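Local coordinates for peptidoglycan D,D-transpeptidase PbpA (PDB 3UN7), which probably cross-links peptidoglycan strands of the mycobacterial cell wall as a penicillin-binding serine D,D-transpeptidase, at residues 191-194 with 195-198; 245-248 with 249-253; 255-258 with 259-262; 270-273 with 274-278; 316-319 with 320-324. All coordinates share one frame; numbering follows the deposited sequence.

Contact 1 (191-194 with 195-198); sequences PGST and FKVI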
loop_
_atom_site.group_PDB
_atom_site.type_symbol
_atom_site.label_atom_id
_atom_site.label_comp_id
_atom_site.label_asym_id
_atom_site.label_seq_id
_atom_site.Cartn_x
_atom_site.Cartn_y
_atom_site.Cartn_z
ATOM N N PRO A 191 -7.797 -5.525 -7.143
ATOM C CA PRO A 191 -7.978 -4.080 -6.994
ATOM C C PRO A 191 -9.412 -3.615 -7.302
ATOM O O PRO A 191 -9.799 -2.504 -6.924
ATOM C CB PRO A 191 -7.005 -3.512 -8.025
ATOM C CG PRO A 191 -7.030 -4.553 -9.129
ATOM C CD PRO A 191 -7.078 -5.863 -8.389
ATOM N N GLY A 192 -10.188 -4.456 -7.980
ATOM C CA GLY A 192 -11.561 -4.107 -8.324
ATOM C C GLY A 192 -11.681 -2.791 -9.072
ATOM O O GLY A 192 -10.889 -2.507 -9.965
ATOM N N SER A 193 -12.678 -1.990 -8.692
ATOM C CA SER A 193 -12.967 -0.701 -9.327
ATOM C C SER A 193 -11.793 0.282 -9.376
ATOM O O SER A 193 -11.760 1.147 -10.256
ATOM C CB SER A 193 -14.146 -0.022 -8.620
ATOM O OG SER A 193 -15.281 -0.859 -8.684
ATOM N N THR A 194 -10.847 0.173 -8.442
ATOM C CA THR A 194 -9.672 1.065 -8.481
ATOM C C THR A 194 -8.864 0.874 -9.777
ATOM O O THR A 194 -8.187 1.798 -10.248
ATOM C CB THR A 194 -8.716 0.905 -7.257
ATOM O OG1 THR A 194 -8.317 -0.461 -7.103
ATOM C CG2 THR A 194 -9.353 1.428 -5.955
ATOM N N PHE A 195 -8.950 -0.332 -10.346
ATOM C CA PHE A 195 -8.212 -0.682 -11.562
ATOM C C PHE A 195 -8.717 0.032 -12.813
ATOM O O PHE A 195 -8.009 0.094 -13.818
ATOM C CB PHE A 195 -8.202 -2.197 -11.793
ATOM C CG PHE A 195 -7.017 -2.671 -12.589
ATOM C CD1 PHE A 195 -5.726 -2.535 -12.082
ATOM C CD2 PHE A 195 -7.178 -3.213 -13.855
ATOM C CE1 PHE A 195 -4.632 -2.958 -12.815
ATOM C CE2 PHE A 195 -6.075 -3.632 -14.591
ATOM C CZ PHE A 195 -4.804 -3.507 -14.060
ATOM N N LYS A 196 -9.919 0.601 -12.742
ATOM C CA LYS A 196 -10.431 1.446 -13.829
ATOM C C LYS A 196 -9.507 2.642 -14.086
ATOM O O LYS A 196 -9.566 3.269 -15.135
ATOM C CB LYS A 196 -11.860 1.906 -13.538
ATOM C CG LYS A 196 -12.844 0.770 -13.341
ATOM C CD LYS A 196 -14.187 1.283 -12.824
ATOM C CE LYS A 196 -15.190 0.155 -12.675
ATOM N NZ LYS A 196 -16.362 0.583 -11.849
ATOM N N VAL A 197 -8.643 2.953 -13.124
ATOM C CA VAL A 197 -7.601 3.951 -13.349
ATOM C C VAL A 197 -6.646 3.451 -14.446
ATOM O O VAL A 197 -6.256 4.208 -15.333
ATOM C CB VAL A 197 -6.820 4.261 -12.049
ATOM C CG1 VAL A 197 -5.599 5.122 -12.344
ATOM C CG2 VAL A 197 -7.734 4.954 -11.019
ATOM N N ILE A 198 -6.285 2.171 -14.391
ATOM C CA ILE A 198 -5.377 1.599 -15.383
ATOM C C ILE A 198 -6.078 1.435 -16.728
ATOM O O ILE A 198 -5.510 1.765 -17.778
ATOM C CB ILE A 198 -4.768 0.254 -14.890
ATOM C CG1 ILE A 198 -3.998 0.450 -13.574
ATOM C CG2 ILE A 198 -3.880 -0.382 -15.953
ATOM C CD1 ILE A 198 -3.004 1.618 -13.557
#
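S193 and K196 sit one turn apart as the serine and lysine of the S-x-x-K motif of penicillin-binding transpeptidases; by similarity, S193 forms the acyl-ester intermediate. The lysine chain, extended beyond CG, runs back alongside the serine. Its CG passes 3.3 Å from S193 O, and its NZ comes to 3.6 Å from S193 OG. What grips NZ lies beyond this turn: S252 OG and N254 OD1, both hydrogen-bonded to it. Beneath these side chains the backbone is wound tightly, each amide bonding three residues back: F195 N to G192 O, K196 N to S193 O and V197 N to T194 O. All three donors stand above the carbonyl planes, as expected of a 3-10-like helix start. T194 fastens the entry to the turn. Its OG1, placed between the backbone N and the carbonyl carbon (chi1 54°), donates to P191 O at 2.5 Å, and T194 N reaches the same oxygen from the same face of its plane. OG1 is bonded also to N320 ND2, a link to helix 317-328. Farther out, backbone bonds with G309 and T398 fix G192 and S193. On the flank away from the lysine, P191 and F195 lie side by side, P191 CG touching F195 CB at 3.7 Å, and I198 CB sits over the centre of one face of the F195 ring, 3.8 Å above its plane.

Contact 2 (245-248 with 249-253); sequences LREA and FVKSC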
loop_
_atom_site.group_PDB
_atom_site.type_symbol
_atom_site.label_atom_id
_atom_site.label_comp_id
_atom_site.label_asym_id
_atom_site.label_seq_id
_atom_site.Cartn_x
_atom_site.Cartn_y
_atom_site.Cartn_z
ATOM N N LEU A 245 -16.988 8.962 -21.248
ATOM C CA LEU A 245 -15.937 8.303 -20.481
ATOM C C LEU A 245 -15.736 9.012 -19.135
ATOM O O LEU A 245 -15.668 8.351 -18.109
ATOM C CB LEU A 245 -14.628 8.259 -21.292
ATOM C CG LEU A 245 -13.420 7.428 -20.830
ATOM C CD1 LEU A 245 -12.545 7.054 -22.029
ATOM C CD2 LEU A 245 -12.612 8.189 -19.817
ATOM N N ARG A 246 -15.667 10.342 -19.127
ATOM C CA ARG A 246 -15.516 11.077 -17.858
ATOM C C ARG A 246 -16.639 10.740 -16.878
ATOM O O ARG A 246 -16.387 10.473 -15.697
ATOM C CB ARG A 246 -15.424 12.600 -18.067
ATOM C CG ARG A 246 -15.409 13.410 -16.751
ATOM C CD ARG A 246 -16.683 14.266 -16.540
ATOM N NE ARG A 246 -16.964 14.602 -15.134
ATOM C CZ ARG A 246 -16.099 15.182 -14.297
ATOM N NH1 ARG A 246 -14.866 15.494 -14.691
ATOM N NH2 ARG A 246 -16.462 15.442 -13.044
ATOM N N GLU A 247 -17.876 10.780 -17.363
ATOM C CA GLU A 247 -19.016 10.482 -16.517
ATOM C C GLU A 247 -18.936 9.053 -15.961
ATOM O O GLU A 247 -19.122 8.850 -14.762
ATOM C CB GLU A 247 -20.327 10.722 -17.265
ATOM C CG GLU A 247 -21.546 10.748 -16.360
ATOM C CD GLU A 247 -22.789 11.302 -17.042
ATOM O OE1 GLU A 247 -22.988 11.046 -18.252
ATOM O OE2 GLU A 247 -23.569 11.994 -16.357
ATOM N N ALA A 248 -18.638 8.081 -16.825
ATOM C CA ALA A 248 -18.497 6.680 -16.406
ATOM C C ALA A 248 -17.414 6.521 -15.337
ATOM O O ALA A 248 -17.578 5.751 -14.382
ATOM C CB ALA A 248 -18.187 5.782 -17.599
ATOM N N PHE A 249 -16.310 7.245 -15.495
ATOM C CA PHE A 249 -15.230 7.166 -14.511
ATOM C C PHE A 249 -15.680 7.687 -13.150
ATOM O O PHE A 249 -15.513 7.008 -12.139
ATOM C CB PHE A 249 -13.985 7.933 -14.982
ATOM C CG PHE A 249 -12.789 7.750 -14.093
ATOM C CD1 PHE A 249 -11.847 6.771 -14.378
ATOM C CD2 PHE A 249 -12.608 8.553 -12.960
ATOM C CE1 PHE A 249 -10.736 6.601 -13.566
ATOM C CE2 PHE A 249 -11.501 8.377 -12.126
ATOM C CZ PHE A 249 -10.568 7.402 -12.436
ATOM N N VAL A 250 -16.246 8.892 -13.111
ATOM C CA VAL A 250 -16.605 9.469 -11.820
ATOM C C VAL A 250 -17.729 8.680 -11.149
ATOM O O VAL A 250 -17.722 8.498 -9.931
ATOM C CB VAL A 250 -16.861 11.014 -11.863
ATOM C CG1 VAL A 250 -15.744 11.713 -12.624
ATOM C CG2 VAL A 250 -18.187 11.336 -12.464
ATOM N N LYS A 251 -18.667 8.180 -11.949
ATOM C CA LYS A 251 -19.739 7.332 -11.443
ATOM C C LYS A 251 -19.271 5.893 -11.238
ATOM O O LYS A 251 -19.937 5.114 -10.554
ATOM C CB LYS A 251 -20.944 7.380 -12.378
ATOM C CG LYS A 251 -21.709 8.709 -12.321
ATOM C CD LYS A 251 -23.021 8.609 -13.078
ATOM C CE LYS A 251 -24.153 9.220 -12.270
ATOM N NZ LYS A 251 -25.483 8.880 -12.851
ATOM N N SER A 252 -18.123 5.555 -11.830
ATOM C CA SER A 252 -17.519 4.221 -11.757
ATOM C C SER A 252 -18.450 3.115 -12.285
ATOM O O SER A 252 -18.661 2.084 -11.624
ATOM C CB SER A 252 -17.034 3.914 -10.330
ATOM O OG SER A 252 -16.121 2.822 -10.338
ATOM N N CYS A 253 -18.994 3.327 -13.481
ATOM C CA CYS A 253 -19.991 2.414 -14.036
ATOM C C CYS A 253 -19.292 1.221 -14.664
ATOM O O CYS A 253 -18.529 1.383 -15.602
ATOM C CB CYS A 253 -20.855 3.140 -15.067
ATOM S SG CYS A 253 -21.780 4.538 -14.380
#
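A248 and C253 meet through the backbone in a Schellman motif that closes helix 245-251: C253 N donates to A248 O at 2.9 Å, in the carbonyl plane and on a lone pair. S252, with its positive phi, is the C-prime residue, and its N makes the weak inner bond to F249 O. The turn puts the serine of the S-x-N motif (S252, C253, N254) beside S193, where S252 OG bonds both K196 NZ and K395 NZ. C253, tied by a disulfide to C237, takes the N-cap position of the next helix. F249 is bonded through its N to L245 O, nearly along the C=O axis. Its CG lies anti to the backbone N (chi1 -173°), which sends the ring off the helix to V197 and T200 of helix 196-205 and to L373 and M374. V250 works on another flank: its N bonds R246 O almost straight (169°), while the R246 chain bends at chi2 and brings its guanidinium across the valine. E247 and K251 run side by side, and K251 NZ goes on to C237 O. V250 CG1 rests over one face of the R246 guanidinium, off toward its rim, 3.8 Å from R246 NH2.

Contact 3 (255-258 with 259-262); sequences TAFV and QLGI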
loop_
_atom_site.group_PDB
_atom_site.type_symbol
_atom_site.label_atom_id
_atom_site.label_comp_id
_atom_site.label_asym_id
_atom_site.label_seq_id
_atom_site.Cartn_x
_atom_site.Cartn_y
_atom_site.Cartn_z
ATOM N N THR A 255 -20.174 -1.424 -16.625
ATOM C CA THR A 255 -20.405 -1.902 -17.990
ATOM C C THR A 255 -19.671 -1.051 -19.037
ATOM O O THR A 255 -19.170 -1.573 -20.040
ATOM C CB THR A 255 -21.912 -2.030 -18.296
ATOM O OG1 THR A 255 -22.540 -0.755 -18.168
ATOM C CG2 THR A 255 -22.565 -3.019 -17.323
ATOM N N ALA A 256 -19.591 0.249 -18.772
ATOM C CA ALA A 256 -18.802 1.174 -19.573
ATOM C C ALA A 256 -17.315 0.815 -19.610
ATOM O O ALA A 256 -16.679 0.948 -20.651
ATOM C CB ALA A 256 -18.992 2.605 -19.070
ATOM N N PHE A 257 -16.753 0.371 -18.484
ATOM C CA PHE A 257 -15.349 -0.039 -18.470
ATOM C C PHE A 257 -15.101 -1.445 -19.028
ATOM O O PHE A 257 -14.026 -1.723 -19.569
ATOM C CB PHE A 257 -14.730 0.193 -17.094
ATOM C CG PHE A 257 -14.476 1.639 -16.832
ATOM C CD1 PHE A 257 -13.306 2.231 -17.286
ATOM C CD2 PHE A 257 -15.447 2.433 -16.228
ATOM C CE1 PHE A 257 -13.073 3.587 -17.093
ATOM C CE2 PHE A 257 -15.224 3.790 -16.036
ATOM C CZ PHE A 257 -14.027 4.368 -16.473
ATOM N N VAL A 258 -16.098 -2.318 -18.915
ATOM C CA VAL A 258 -16.032 -3.622 -19.578
ATOM C C VAL A 258 -15.949 -3.361 -21.086
ATOM O O VAL A 258 -15.051 -3.864 -21.774
ATOM C CB VAL A 258 -17.260 -4.506 -19.218
ATOM C CG1 VAL A 258 -17.336 -5.751 -20.111
ATOM C CG2 VAL A 258 -17.197 -4.909 -17.743
ATOM N N GLN A 259 -16.868 -2.541 -21.579
ATOM C CA GLN A 259 -16.903 -2.168 -22.999
ATOM C C GLN A 259 -15.606 -1.458 -23.418
ATOM O O GLN A 259 -14.998 -1.808 -24.426
ATOM C CB GLN A 259 -18.134 -1.299 -23.285
ATOM C CG GLN A 259 -18.360 -0.985 -24.761
ATOM C CD GLN A 259 -19.419 0.060 -24.960
ATOM O OE1 GLN A 259 -19.424 1.093 -24.293
ATOM N NE2 GLN A 259 -20.343 -0.208 -25.867
ATOM N N LEU A 260 -15.158 -0.503 -22.606
ATOM C CA LEU A 260 -13.945 0.256 -22.907
ATOM C C LEU A 260 -12.683 -0.617 -22.935
ATOM O O LEU A 260 -11.858 -0.476 -23.827
ATOM C CB LEU A 260 -13.770 1.421 -21.919
ATOM C CG LEU A 260 -12.507 2.281 -22.115
ATOM C CD1 LEU A 260 -12.590 3.071 -23.429
ATOM C CD2 LEU A 260 -12.255 3.216 -20.930
ATOM N N GLY A 261 -12.536 -1.500 -21.948
ATOM C CA GLY A 261 -11.367 -2.371 -21.869
ATOM C C GLY A 261 -11.296 -3.355 -23.022
ATOM O O GLY A 261 -10.237 -3.559 -23.623
ATOM N N ILE A 262 -12.420 -3.985 -23.324
ATOM C CA ILE A 262 -12.479 -4.884 -24.479
ATOM C C ILE A 262 -12.118 -4.119 -25.763
ATOM O O ILE A 262 -11.353 -4.614 -26.582
ATOM C CB ILE A 262 -13.838 -5.626 -24.573
ATOM C CG1 ILE A 262 -13.959 -6.634 -23.421
ATOM C CG2 ILE A 262 -14.007 -6.317 -25.944
ATOM C CD1 ILE A 262 -15.388 -7.086 -23.131
#
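F257 and L260 point the same way from one side of helix 254-264, side by side, in the helical part of the penicillin-binding transpeptidase fold. The leucine meets the ring with a single methyl: L260 CD2 lies 3.9 Å from both F257 CD1 and F257 CE1, approaching obliquely. With L260 CG anti to the backbone N (chi1 179°) the chain first leans forward, and the turn at chi2 (68°) brings CD2 back to the ring. The pair forms part of the buried side of the helix. F257 fits against T199 and T200 of helix 196-205 and against A248 and F249, and L260 reaches A203 and L245. The ring also packs on K196, and its side chain is about 8 Å from that of S193, the probable acyl-ester serine.

A second pair, V258 and I262, also runs side by side, this time one full turn apart. V258 CG1 leans forward beside its own carbonyl carbon, I262 CG1 turns back beside its own backbone N (chi1 -69°), and I262 CD1 meets V258 CG1 at 3.8 Å. Loop residues L222 and P223 touch this pair.

Q259 extends its chain beyond CG. Its OE1 accepts from T215 N, so the amide end is tied to strand 213-215, and T255 OG1 bonds A217 O nearby. The main chain is regular alpha helix: Q259 N to T255 O and I262 N to V258 O are nearly straight, and G261 N to F257 O measures 2.8 Å. The terminal methyl of the isoleucine settles over the turn before it, with I262 CD1 3.5 Å from V258 O.

Contact 4 (270-273 with 274-278); sequences RSMA and RAFGL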
loop_
_atom_site.group_PDB
_atom_site.type_symbol
_atom_site.label_atom_id
_atom_site.label_comp_id
_atom_site.label_asym_id
_atom_site.label_seq_id
_atom_site.Cartn_x
_atom_site.Cartn_y
_atom_site.Cartn_z
ATOM N N ARG A 270 -2.253 -4.907 -20.685
ATOM C CA ARG A 270 -1.011 -5.527 -20.197
ATOM C C ARG A 270 0.156 -4.546 -20.181
ATOM O O ARG A 270 0.953 -4.530 -19.236
ATOM C CB ARG A 270 -0.603 -6.707 -21.103
ATOM C CG ARG A 270 -1.525 -7.922 -21.067
ATOM C CD ARG A 270 -0.922 -9.136 -21.830
ATOM N NE ARG A 270 -1.898 -10.222 -21.952
ATOM C CZ ARG A 270 -2.465 -10.628 -23.090
ATOM N NH1 ARG A 270 -3.358 -11.617 -23.067
ATOM N NH2 ARG A 270 -2.142 -10.066 -24.253
ATOM N N SER A 271 0.267 -3.769 -21.256
ATOM C CA SER A 271 1.314 -2.776 -21.420
ATOM C C SER A 271 1.184 -1.646 -20.411
ATOM O O SER A 271 2.184 -1.212 -19.831
ATOM C CB SER A 271 1.292 -2.208 -22.841
ATOM O OG SER A 271 2.234 -1.143 -22.970
ATOM N N MET A 272 -0.040 -1.171 -20.195
ATOM C CA MET A 272 -0.269 -0.101 -19.212
ATOM C C MET A 272 -0.071 -0.599 -17.783
ATOM O O MET A 272 0.531 0.093 -16.959
ATOM C CB MET A 272 -1.641 0.560 -19.384
ATOM C CG MET A 272 -1.804 1.833 -18.540
ATOM S SD MET A 272 -0.529 3.078 -18.878
ATOM C CE MET A 272 -0.884 3.493 -20.578
ATOM N N ALA A 273 -0.588 -1.793 -17.492
ATOM C CA ALA A 273 -0.348 -2.458 -16.205
ATOM C C ALA A 273 1.153 -2.526 -15.910
ATOM O O ALA A 273 1.586 -2.190 -14.820
ATOM C CB ALA A 273 -0.966 -3.861 -16.209
ATOM N N ARG A 274 1.938 -2.945 -16.901
ATOM C CA ARG A 274 3.393 -3.027 -16.777
ATOM C C ARG A 274 4.027 -1.648 -16.557
ATOM O O ARG A 274 4.913 -1.490 -15.709
ATOM C CB ARG A 274 4.002 -3.696 -18.011
ATOM C CG ARG A 274 5.375 -4.303 -17.775
ATOM C CD ARG A 274 5.274 -5.747 -17.258
ATOM N NE ARG A 274 4.991 -6.733 -18.318
ATOM C CZ ARG A 274 3.774 -7.155 -18.667
ATOM N NH1 ARG A 274 2.678 -6.682 -18.067
ATOM N NH2 ARG A 274 3.646 -8.050 -19.631
ATOM N N ALA A 275 3.559 -0.656 -17.309
ATOM C CA ALA A 275 4.052 0.713 -17.169
ATOM C C ALA A 275 3.857 1.218 -15.731
ATOM O O ALA A 275 4.634 2.031 -15.237
ATOM C CB ALA A 275 3.351 1.631 -18.156
ATOM N N PHE A 276 2.813 0.717 -15.073
ATOM C CA PHE A 276 2.495 1.114 -13.713
ATOM C C PHE A 276 3.039 0.153 -12.674
ATOM O O PHE A 276 2.620 0.198 -11.517
ATOM C CB PHE A 276 0.989 1.265 -13.536
ATOM C CG PHE A 276 0.479 2.624 -13.878
ATOM C CD1 PHE A 276 0.573 3.668 -12.953
ATOM C CD2 PHE A 276 -0.090 2.871 -15.116
ATOM C CE1 PHE A 276 0.070 4.947 -13.262
ATOM C CE2 PHE A 276 -0.596 4.151 -15.442
ATOM C CZ PHE A 276 -0.506 5.184 -14.517
ATOM N N GLY A 277 3.953 -0.721 -13.094
ATOM C CA GLY A 277 4.698 -1.579 -12.184
ATOM C C GLY A 277 4.169 -2.979 -11.950
ATOM O O GLY A 277 4.752 -3.733 -11.171
ATOM N N LEU A 278 3.060 -3.343 -12.587
ATOM C CA LEU A 278 2.566 -4.710 -12.459
ATOM C C LEU A 278 3.412 -5.634 -13.329
ATOM O O LEU A 278 3.965 -5.199 -14.342
ATOM C CB LEU A 278 1.099 -4.804 -12.867
ATOM C CG LEU A 278 0.036 -4.457 -11.816
ATOM C CD1 LEU A 278 0.207 -3.037 -11.278
ATOM C CD2 LEU A 278 -1.341 -4.646 -12.442
#
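The F276 ring presents its edge to M272. M272 O lies in the ring plane, 3.4 Å from F276 CD2, and M272 SD is at the rim too, 4.8 Å from the ring centroid and 77° off the ring normal. The result is an edge-on Met-aromatic contact, with SD 3.6 Å from F276 CE2. The M272 chain leaves with CG anti to the backbone N (chi1 -170°) and folds at chi2 and chi3, laying the sulfur alongside the ring. I198, I323 and T326 also pack on the phenylalanine, so it fills the meeting place of helices 196-205 and 317-328 with the end of helix 266-275. A second flat group, the R274 guanidinium, is folded back by bends at chi2 and chi3 and comes obliquely toward R270 O.

The helix ends here in a Schellman motif. G277 has positive phi, L278 N bonds A273 O at 2.9 Å and G277 N bonds R274 O. A273 O takes a second, weak bond from F276 N, whose main acceptor is M272 O. The turn returns L278 over the last helical turn, where L278 CD2 touches A273 CB at 3.9 Å and the leucine goes on to F195 and L315.

R270 directs its guanidinium away from R274, to a salt bridge with D267 and a hydrogen bond to P296 O; R274 has a long, weak ion pair with D279. The two like charges therefore have separate partners. At the ring, the slightly positive C-H edge meeting a carbonyl oxygen and a polarisable sulfur probably gives a mildly favourable electrostatic fit in an otherwise apolar core.

Contact 5 (316-319 with 320-324); sequences TPLA and NAEIA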
loop_
_atom_site.group_PDB
_atom_site.type_symbol
_atom_site.label_atom_id
_atom_site.label_comp_id
_atom_site.label_asym_id
_atom_site.label_seq_id
_atom_site.Cartn_x
_atom_site.Cartn_y
_atom_site.Cartn_z
ATOM N N THR A 316 -0.636 -5.480 -4.508
ATOM C CA THR A 316 -0.390 -5.160 -3.107
ATOM C C THR A 316 -0.998 -3.792 -2.868
ATOM O O THR A 316 -1.159 -3.024 -3.810
ATOM C CB THR A 316 1.106 -5.102 -2.765
ATOM O OG1 THR A 316 1.741 -4.074 -3.532
ATOM C CG2 THR A 316 1.801 -6.456 -3.034
ATOM N N PRO A 317 -1.403 -3.494 -1.624
ATOM C CA PRO A 317 -1.754 -2.111 -1.284
ATOM C C PRO A 317 -0.657 -1.085 -1.634
ATOM O O PRO A 317 -0.974 -0.006 -2.114
ATOM C CB PRO A 317 -2.018 -2.178 0.219
ATOM C CG PRO A 317 -2.571 -3.613 0.400
ATOM C CD PRO A 317 -1.673 -4.428 -0.512
ATOM N N LEU A 318 0.613 -1.422 -1.419
ATOM C CA LEU A 318 1.696 -0.542 -1.861
ATOM C C LEU A 318 1.666 -0.246 -3.373
ATOM O O LEU A 318 1.876 0.902 -3.782
ATOM C CB LEU A 318 3.057 -1.118 -1.467
ATOM C CG LEU A 318 4.295 -0.368 -1.965
ATOM C CD1 LEU A 318 4.379 1.014 -1.347
ATOM C CD2 LEU A 318 5.599 -1.162 -1.707
ATOM N N ALA A 319 1.447 -1.276 -4.197
ATOM C CA ALA A 319 1.330 -1.074 -5.656
ATOM C C ALA A 319 0.151 -0.148 -6.016
ATOM O O ALA A 319 0.269 0.693 -6.907
ATOM C CB ALA A 319 1.224 -2.420 -6.385
ATOM N N ASN A 320 -0.979 -0.284 -5.318
ATOM C CA ASN A 320 -2.099 0.628 -5.568
ATOM C C ASN A 320 -1.776 2.066 -5.113
ATOM O O ASN A 320 -2.129 3.009 -5.813
ATOM C CB ASN A 320 -3.425 0.105 -4.988
ATOM C CG ASN A 320 -4.578 0.120 -6.015
ATOM O OD1 ASN A 320 -4.449 0.665 -7.110
ATOM N ND2 ASN A 320 -5.715 -0.469 -5.642
ATOM N N ALA A 321 -1.099 2.244 -3.974
ATOM C CA ALA A 321 -0.610 3.585 -3.564
ATOM C C ALA A 321 0.331 4.159 -4.610
ATOM O O ALA A 321 0.297 5.361 -4.880
ATOM C CB ALA A 321 0.104 3.549 -2.191
ATOM N N GLU A 322 1.161 3.286 -5.186
ATOM C CA GLU A 322 2.145 3.663 -6.205
ATOM C C GLU A 322 1.488 4.182 -7.505
ATOM O O GLU A 322 1.987 5.129 -8.130
ATOM C CB GLU A 322 3.056 2.464 -6.517
ATOM C CG GLU A 322 4.562 2.743 -6.383
ATOM C CD GLU A 322 5.426 1.477 -6.478
ATOM O OE1 GLU A 322 5.130 0.502 -5.745
ATOM O OE2 GLU A 322 6.399 1.453 -7.275
ATOM N N ILE A 323 0.393 3.550 -7.923
ATOM C CA ILE A 323 -0.390 4.055 -9.080
ATOM C C ILE A 323 -0.842 5.482 -8.813
ATOM O O ILE A 323 -0.643 6.379 -9.644
ATOM C CB ILE A 323 -1.597 3.148 -9.403
ATOM C CG1 ILE A 323 -1.114 1.811 -9.960
ATOM C CG2 ILE A 323 -2.536 3.800 -10.428
ATOM C CD1 ILE A 323 -2.145 0.702 -9.848
ATOM N N ALA A 324 -1.420 5.703 -7.631
ATOM C CA ALA A 324 -1.860 7.035 -7.232
ATOM C C ALA A 324 -0.670 8.025 -7.155
ATOM O O ALA A 324 -0.772 9.167 -7.616
ATOM C CB ALA A 324 -2.632 6.969 -5.894
#
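N320 opens the second half of this helical stretch by donating its backbone N to T316 O at 3.1 Å. Its chi1 of -129° falls away from the usual staggered values and carries the amide off the helix, where ND2 bonds T194 OG1 and the side chain lies against W413 and I415. A321 comes next: its N reaches P317 O at 2.9 Å in a nearly straight bond (167°), and its CB packs on V134. This is the first turn of helix 317-328, which lies against the five-stranded antiparallel sheet of the transpeptidase domain. T316 is its N-cap, with OG1 accepting from A319 N at 2.9 Å. P317 and L318 touch A132, V134 and L136 of strand 131-136. E322 follows, its N bonded to L318 O. Its extended chain slants across L318, bringing E322 OE1 within 4.0 Å of L318 CG, while P336 touches it from a loop. I323 bonds A319 O through its N and folds CG1 back beside its own N (chi1 -69°), so that I323 CG1 sits 3.5 Å from A319 O. The rest of that side chain reaches V197 and I198. At A324 the bond back to N320 O is weak, 3.3 Å from A324 N.

In the fold
All five contacts are local turns within the transpeptidase domain, following in chain order from contact 1 to contact 5. Contact 1, at the start of helix 196-205, is the hub: it touches each of the others, whose centres lie 11 to 13 Å away. Contacts 2 and 3, on the successive helices 245-251 and 254-264, pack together with centres 11 Å apart on one flank. Contacts 4 and 5, 12 Å apart between centres, meet on another through F276 and I323. The two groups do not touch each other; contacts 3 and 5 are 23 Å apart between centres. The S-x-x-K turn is thus held between helices 245-251 and 254-264, whose junction carries the S-x-N motif, and helix 317-328, which packs on the central sheet.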